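Local coordinates for protein SAS-6 (Leishmania major, PDB 4CKM) that probably builds the hub of the centriole and basal-body cartwheel, this chain being the N-terminal head domain of the longer coiled-coil protein, at residues T44-P52 with Y136-S144; D88-E96 with I169-G177. All coordinates share one frame; numbering follows the deposited sequence.

Contact 1: residues T44-P52 with Y136-S144; sequences TVMVSTKMP and YELSFVLNS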
# COMPACT_ATOMS: atom_id res chain seq x y z
N THR A 44 21.04 -6.27 12.24
CA THR A 44 20.36 -7.50 11.90
C THR A 44 18.90 -7.35 12.20
O THR A 44 18.52 -6.67 13.16
CB THR A 44 20.98 -8.68 12.65
OG1 THR A 44 22.33 -8.81 12.19
CG2 THR A 44 20.25 -10.00 12.33
N VAL A 45 18.06 -7.90 11.34
CA VAL A 45 16.62 -7.77 11.51
C VAL A 45 15.98 -9.07 11.10
O VAL A 45 16.51 -9.77 10.23
CB VAL A 45 16.00 -6.65 10.66
CG1 VAL A 45 16.33 -5.31 11.24
CG2 VAL A 45 16.50 -6.72 9.22
N MET A 46 14.85 -9.38 11.72
CA MET A 46 14.06 -10.53 11.31
C MET A 46 13.25 -10.16 10.07
O MET A 46 12.59 -9.12 10.03
CB MET A 46 13.12 -10.96 12.44
CG MET A 46 13.83 -11.46 13.68
SD MET A 46 14.77 -12.93 13.27
CE MET A 46 15.72 -13.10 14.77
N VAL A 47 13.26 -11.05 9.09
CA VAL A 47 12.53 -10.84 7.85
C VAL A 47 11.79 -12.10 7.49
O VAL A 47 12.35 -13.18 7.51
CB VAL A 47 13.49 -10.43 6.72
CG1 VAL A 47 12.73 -10.04 5.45
CG2 VAL A 47 14.38 -9.26 7.17
N SER A 48 10.52 -11.96 7.13
CA SER A 48 9.81 -13.05 6.45
C SER A 48 10.22 -13.07 4.98
O SER A 48 9.93 -12.13 4.24
CB SER A 48 8.29 -12.92 6.58
OG SER A 48 7.64 -13.95 5.84
N THR A 49 10.94 -14.11 4.58
CA THR A 49 11.41 -14.29 3.21
C THR A 49 10.65 -15.39 2.49
O THR A 49 10.35 -16.44 3.08
CB THR A 49 12.88 -14.73 3.17
OG1 THR A 49 13.04 -15.91 3.96
CG2 THR A 49 13.76 -13.67 3.74
N LYS A 50 10.38 -15.18 1.22
CA LYS A 50 9.81 -16.23 0.40
C LYS A 50 10.08 -16.03 -1.08
O LYS A 50 10.20 -14.89 -1.54
CB LYS A 50 8.31 -16.37 0.66
CG LYS A 50 7.45 -15.30 0.06
CD LYS A 50 6.00 -15.55 0.41
CE LYS A 50 5.12 -14.42 -0.09
NZ LYS A 50 4.13 -13.98 0.94
N MET A 51 10.27 -17.15 -1.79
CA MET A 51 10.18 -17.15 -3.25
C MET A 51 8.90 -17.87 -3.62
O MET A 51 8.82 -19.09 -3.52
CB MET A 51 11.35 -17.83 -3.95
CG MET A 51 11.19 -17.72 -5.48
SD MET A 51 12.29 -18.63 -6.59
CE MET A 51 12.18 -20.33 -6.01
N PRO A 52 7.89 -17.12 -4.06
CA PRO A 52 6.67 -17.82 -4.43
C PRO A 52 6.96 -18.84 -5.53
O PRO A 52 7.85 -18.62 -6.34
CB PRO A 52 5.74 -16.71 -4.93
CG PRO A 52 6.31 -15.45 -4.33
CD PRO A 52 7.79 -15.68 -4.34
N TYR A 136 6.14 -2.58 13.47
CA TYR A 136 6.26 -2.86 12.06
C TYR A 136 7.00 -4.14 11.86
O TYR A 136 7.76 -4.54 12.71
CB TYR A 136 7.01 -1.73 11.33
CG TYR A 136 6.30 -0.37 11.29
CD1 TYR A 136 4.97 -0.23 11.68
CD2 TYR A 136 6.96 0.77 10.83
CE1 TYR A 136 4.33 1.00 11.63
CE2 TYR A 136 6.33 2.00 10.78
CZ TYR A 136 5.02 2.11 11.17
OH TYR A 136 4.38 3.33 11.12
N GLU A 137 6.80 -4.75 10.70
CA GLU A 137 7.47 -5.99 10.31
C GLU A 137 8.11 -5.83 8.95
O GLU A 137 7.75 -4.94 8.20
CB GLU A 137 6.45 -7.13 10.15
CG GLU A 137 5.81 -7.60 11.42
CD GLU A 137 4.72 -8.65 11.17
OE1 GLU A 137 4.27 -8.84 10.01
OE2 GLU A 137 4.30 -9.28 12.15
N LEU A 138 9.01 -6.75 8.61
CA LEU A 138 9.63 -6.78 7.29
C LEU A 138 9.36 -8.09 6.55
O LEU A 138 9.39 -9.19 7.13
CB LEU A 138 11.14 -6.63 7.40
CG LEU A 138 11.63 -5.32 8.01
CD1 LEU A 138 13.13 -5.40 8.29
CD2 LEU A 138 11.31 -4.17 7.07
N SER A 139 9.13 -7.93 5.25
CA SER A 139 8.91 -9.04 4.34
C SER A 139 9.84 -8.83 3.16
O SER A 139 10.09 -7.69 2.77
CB SER A 139 7.47 -9.03 3.88
OG SER A 139 7.29 -10.08 2.94
N PHE A 140 10.39 -9.91 2.62
CA PHE A 140 11.20 -9.85 1.41
C PHE A 140 10.78 -10.95 0.47
O PHE A 140 10.98 -12.12 0.75
CB PHE A 140 12.68 -9.95 1.72
CG PHE A 140 13.57 -9.61 0.57
CD1 PHE A 140 13.57 -8.33 0.02
CD2 PHE A 140 14.42 -10.55 0.03
CE1 PHE A 140 14.41 -7.99 -1.03
CE2 PHE A 140 15.25 -10.22 -1.04
CZ PHE A 140 15.24 -8.94 -1.56
N VAL A 141 10.16 -10.56 -0.64
CA VAL A 141 9.63 -11.51 -1.60
C VAL A 141 10.47 -11.53 -2.86
O VAL A 141 10.58 -10.53 -3.54
CB VAL A 141 8.21 -11.12 -2.01
CG1 VAL A 141 7.65 -12.16 -2.97
CG2 VAL A 141 7.32 -10.95 -0.77
N LEU A 142 11.06 -12.67 -3.14
CA LEU A 142 11.87 -12.86 -4.33
C LEU A 142 10.98 -13.15 -5.55
O LEU A 142 9.88 -13.65 -5.40
CB LEU A 142 12.83 -14.02 -4.12
CG LEU A 142 13.77 -14.02 -2.90
CD1 LEU A 142 14.50 -15.34 -2.82
CD2 LEU A 142 14.79 -12.92 -2.98
N ASN A 143 11.46 -12.81 -6.74
CA ASN A 143 10.77 -13.18 -7.98
C ASN A 143 11.11 -14.63 -8.40
O ASN A 143 11.89 -15.28 -7.74
CB ASN A 143 11.09 -12.16 -9.09
CG ASN A 143 12.51 -12.29 -9.66
OD1 ASN A 143 13.48 -12.66 -8.99
ND2 ASN A 143 12.63 -11.93 -10.92
N SER A 144 10.50 -15.12 -9.49
CA SER A 144 10.85 -16.44 -10.10
C SER A 144 9.84 -17.52 -9.74
O SER A 144 8.64 -17.24 -9.58
CB SER A 144 12.28 -16.91 -9.74
OG SER A 144 12.65 -18.11 -10.40
O HOH W 1 10.12 -8.54 10.68
O HOH W 2 7.04 -12.99 3.36
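Ser-48 and Lys-50 each use both backbone N and O to zip strand 44-50 to strand 136-142 in parallel register. Ser-48 N donates to Leu-138 O at 3.0 Å and Phe-140 N returns to Ser-48 O at 2.8 Å; the ladder then repeats with Lys-50 N on Phe-140 O and Leu-142 N on Lys-50 O, every bond fairly straight. Where the strands begin to part, a water bridges them instead, donating to Met-46 O and accepting from Leu-138 N. A second water links Ser-48 OG and Ser-139 OG, with a weak bond to Ser-48 O; short serine side chains suit such a bridge beside the ladder.

Apolar contacts divide between the two faces. On the inner one, Leu-138 CD1 meets Val-45 CG2 at 3.7 Å, the two side chains crossing at about a right angle, while helix 117-130 lies against both through Ala-130, Leu-126 and Ile-129. With CG1 anti to the backbone N (chi1 -173°), Val-47 lays that methyl on Phe-140 CB, 3.7 Å away; the phenyl ring itself runs on into the core. On the other face, Lys-50 CE runs alongside Val-141 CG2, and Pro-52 sets its ring against Val-141 CG1, with CD 3.1 Å from Leu-142 O. Past the last ladder bond, Met-51 packs CB on Leu-142 CB, and its extended chain carries SD alongside Asn-143 O.

The inner side is thus mainly valine, leucine and phenylalanine, its Thr-49 hydroxyl satisfied by Arg-59 and Gln-57; the outer mixes serines and water with the lysine stem and Val-141, consistent with partial exposure.

Contact 2: residues D88-E96 with I169-G177; sequences DPFFLFELE and ISLVLLRQG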
# COMPACT_ATOMS: atom_id res chain seq x y z
N ASP A 88 24.78 -17.17 4.37
CA ASP A 88 24.75 -17.43 2.92
C ASP A 88 25.26 -16.24 2.10
O ASP A 88 24.58 -15.22 2.00
CB ASP A 88 23.34 -17.82 2.45
CG ASP A 88 23.23 -17.93 0.93
OD1 ASP A 88 24.26 -17.84 0.23
OD2 ASP A 88 22.11 -18.12 0.42
N PRO A 89 26.47 -16.37 1.52
CA PRO A 89 27.08 -15.40 0.61
C PRO A 89 26.34 -15.09 -0.69
O PRO A 89 26.40 -13.96 -1.14
CB PRO A 89 28.43 -16.04 0.28
CG PRO A 89 28.77 -16.79 1.52
CD PRO A 89 27.46 -17.36 1.98
N PHE A 90 25.67 -16.06 -1.31
CA PHE A 90 24.95 -15.80 -2.58
C PHE A 90 23.78 -14.82 -2.37
O PHE A 90 23.30 -14.18 -3.34
CB PHE A 90 24.40 -17.09 -3.22
CG PHE A 90 25.45 -18.15 -3.49
CD1 PHE A 90 26.18 -18.14 -4.67
CD2 PHE A 90 25.67 -19.18 -2.57
CE1 PHE A 90 27.14 -19.12 -4.92
CE2 PHE A 90 26.62 -20.16 -2.81
CZ PHE A 90 27.35 -20.14 -3.99
N PHE A 91 23.31 -14.71 -1.12
CA PHE A 91 22.20 -13.85 -0.77
C PHE A 91 22.70 -12.45 -0.47
O PHE A 91 23.14 -12.16 0.64
CB PHE A 91 21.43 -14.39 0.43
CG PHE A 91 20.10 -13.75 0.64
CD1 PHE A 91 19.99 -12.49 1.22
CD2 PHE A 91 18.94 -14.40 0.26
CE1 PHE A 91 18.76 -11.90 1.41
CE2 PHE A 91 17.70 -13.82 0.48
CZ PHE A 91 17.61 -12.57 1.04
N LEU A 92 22.61 -11.60 -1.48
CA LEU A 92 23.08 -10.23 -1.40
C LEU A 92 22.24 -9.43 -2.36
O LEU A 92 22.35 -9.65 -3.56
CB LEU A 92 24.55 -10.14 -1.79
CG LEU A 92 25.12 -8.75 -2.08
CD1 LEU A 92 24.95 -7.83 -0.89
CD2 LEU A 92 26.60 -8.85 -2.47
N PHE A 93 21.38 -8.55 -1.85
CA PHE A 93 20.51 -7.75 -2.70
C PHE A 93 20.67 -6.27 -2.34
O PHE A 93 20.79 -5.93 -1.16
CB PHE A 93 19.04 -8.13 -2.55
CG PHE A 93 18.72 -9.53 -2.97
CD1 PHE A 93 19.11 -10.62 -2.19
CD2 PHE A 93 17.96 -9.77 -4.11
CE1 PHE A 93 18.78 -11.91 -2.57
CE2 PHE A 93 17.63 -11.05 -4.49
CZ PHE A 93 18.03 -12.13 -3.72
N GLU A 94 20.64 -5.41 -3.35
CA GLU A 94 20.89 -3.98 -3.18
C GLU A 94 19.95 -3.11 -3.99
O GLU A 94 19.57 -3.45 -5.11
CB GLU A 94 22.30 -3.62 -3.61
CG GLU A 94 23.38 -4.26 -2.77
CD GLU A 94 24.78 -3.82 -3.18
OE1 GLU A 94 24.94 -3.36 -4.33
OE2 GLU A 94 25.70 -3.91 -2.33
N LEU A 95 19.55 -2.02 -3.37
CA LEU A 95 18.94 -0.91 -4.05
C LEU A 95 19.93 0.21 -3.98
O LEU A 95 20.43 0.55 -2.90
CB LEU A 95 17.67 -0.46 -3.35
CG LEU A 95 17.17 0.91 -3.84
CD1 LEU A 95 16.66 0.78 -5.27
CD2 LEU A 95 16.08 1.47 -2.95
N GLU A 96 20.19 0.82 -5.11
CA GLU A 96 21.04 1.99 -5.14
C GLU A 96 20.22 3.11 -5.71
O GLU A 96 19.80 3.06 -6.86
CB GLU A 96 22.26 1.73 -5.98
CG GLU A 96 23.33 2.77 -5.78
CD GLU A 96 24.48 2.54 -6.74
OE1 GLU A 96 25.06 1.43 -6.69
OE2 GLU A 96 24.74 3.45 -7.56
N ILE A 169 5.92 0.92 2.91
CA ILE A 169 6.76 1.16 1.74
C ILE A 169 7.24 -0.16 1.19
O ILE A 169 7.29 -1.15 1.91
CB ILE A 169 7.92 2.11 2.09
CG1 ILE A 169 8.69 2.56 0.85
CG2 ILE A 169 8.88 1.49 3.11
CD1 ILE A 169 9.73 3.62 1.20
N SER A 170 7.49 -0.18 -0.12
CA SER A 170 8.10 -1.30 -0.84
C SER A 170 9.30 -0.77 -1.59
O SER A 170 9.23 0.34 -2.12
CB SER A 170 7.18 -1.86 -1.89
OG SER A 170 5.91 -2.01 -1.37
N LEU A 171 10.35 -1.57 -1.66
CA LEU A 171 11.57 -1.22 -2.36
C LEU A 171 12.03 -2.45 -3.09
O LEU A 171 11.97 -3.56 -2.54
CB LEU A 171 12.67 -0.84 -1.38
CG LEU A 171 12.37 0.34 -0.48
CD1 LEU A 171 13.48 0.48 0.55
CD2 LEU A 171 12.21 1.63 -1.28
N VAL A 172 12.46 -2.25 -4.33
CA VAL A 172 12.97 -3.33 -5.14
C VAL A 172 14.46 -3.34 -4.98
O VAL A 172 15.11 -2.31 -5.11
CB VAL A 172 12.62 -3.15 -6.63
CG1 VAL A 172 13.28 -4.25 -7.47
CG2 VAL A 172 11.12 -3.21 -6.80
N LEU A 173 14.99 -4.51 -4.63
CA LEU A 173 16.42 -4.69 -4.44
C LEU A 173 16.88 -5.77 -5.41
O LEU A 173 16.21 -6.79 -5.54
CB LEU A 173 16.73 -5.12 -3.01
CG LEU A 173 16.76 -4.08 -1.91
CD1 LEU A 173 15.48 -3.26 -1.86
CD2 LEU A 173 16.95 -4.77 -0.57
N LEU A 174 18.01 -5.53 -6.07
CA LEU A 174 18.54 -6.43 -7.11
C LEU A 174 19.66 -7.27 -6.55
O LEU A 174 20.51 -6.76 -5.80
CB LEU A 174 19.08 -5.61 -8.28
CG LEU A 174 18.16 -4.51 -8.81
CD1 LEU A 174 18.87 -3.69 -9.88
CD2 LEU A 174 16.87 -5.09 -9.35
N ARG A 175 19.70 -8.54 -6.90
CA ARG A 175 20.82 -9.38 -6.49
C ARG A 175 22.04 -9.00 -7.30
O ARG A 175 21.91 -8.68 -8.46
CB ARG A 175 20.52 -10.86 -6.72
CG ARG A 175 21.62 -11.80 -6.21
CD ARG A 175 21.19 -13.26 -6.04
NE ARG A 175 20.54 -13.76 -7.25
CZ ARG A 175 21.17 -14.21 -8.34
NH1 ARG A 175 22.50 -14.24 -8.40
NH2 ARG A 175 20.47 -14.63 -9.39
N GLN A 176 23.23 -9.04 -6.69
CA GLN A 176 24.46 -9.23 -7.48
C GLN A 176 25.59 -9.78 -6.63
O GLN A 176 25.42 -9.96 -5.43
CB GLN A 176 24.91 -7.95 -8.22
CG GLN A 176 25.43 -6.82 -7.36
CD GLN A 176 24.34 -6.22 -6.53
OE1 GLN A 176 23.45 -5.54 -7.04
NE2 GLN A 176 24.37 -6.48 -5.23
N GLY A 177 26.72 -10.09 -7.27
CA GLY A 177 27.95 -10.46 -6.56
C GLY A 177 27.91 -11.85 -5.97
O GLY A 177 28.55 -12.78 -6.48
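Phe-93 and Arg-175 face each other as a non-hydrogen-bonded pair where strand 88-98 meets strand 165-175, an antiparallel junction in the mixed beta-sheet of the SAS-6 N-terminal head domain, whose fold resembles that of the XRCC4 head. Arg-175 CB sits over one face of the Phe-93 ring in a CH-pi contact, 4.0 Å from the centroid and offset toward the rim. The guanidinium plane stands at 82° to the ring, so the two do not stack; the aliphatic stem of the arginine covers the phenyl, while NE bonds to the carbonyl of Ser-150. At the ring's edge, near its plane, lies Leu-173 O. Phe-93 also presents its edge to the face of Phe-91, with CE1 over the centre of that ring. Phenylalanine suits this inward place, where its ring meets Phe-140 edge-to-face as well.

Across the strands, Leu-173 packs CB on Phe-93 CB (3.8 Å) and reaches Leu-95 CB with its CD1 methyl (3.9 Å). Leu-95 also lays CD1 against Val-172 O and CD2 against Leu-171 CD2.

The opposite face is more polar. The side chains of Glu-94 and Gln-176 cross at about a right angle, their carboxylate and amide planes 46° apart, and this skewed approach makes no hydrogen bond although Glu-94 OE1 and Gln-176 NE2 are 3.3 Å apart. Glu-94 sends OE2 instead to a salt bridge with Arg-82. The bend of Gln-176 at chi2 (-68°) turns its amide back over the glutamate, and Leu-92 CD2 rests near Gln-176 O.

In the backbone, Gln-176 N bonds weakly to Leu-92 O. Glu-94 N donates to Leu-174 O and Leu-174 N returns to Glu-94 O, both at 2.8 Å, the second from above the carbonyl plane.

Both contacts belong to one sheet: contact 1 joins its first strand to strand 136-142, and contact 2 joins strands 88-98 and 165-175. They meet inside it, where Phe-140 and Leu-142 of contact 1 pack on Phe-91, Phe-93 and Leu-173 of contact 2, so the two pairings share an aromatic and leucine-rich core. Each is only partly buried, with a more polar outer side. Contact 1 is parallel, with a four-bond ladder, one water bridging where it ends and another beside the serines. Contact 2 is antiparallel and splayed, with two strong backbone bonds and one weak one; its outer side carries a salt-bridged glutamate and a glutamine amide, where contact 1 has serines, water and a lysine.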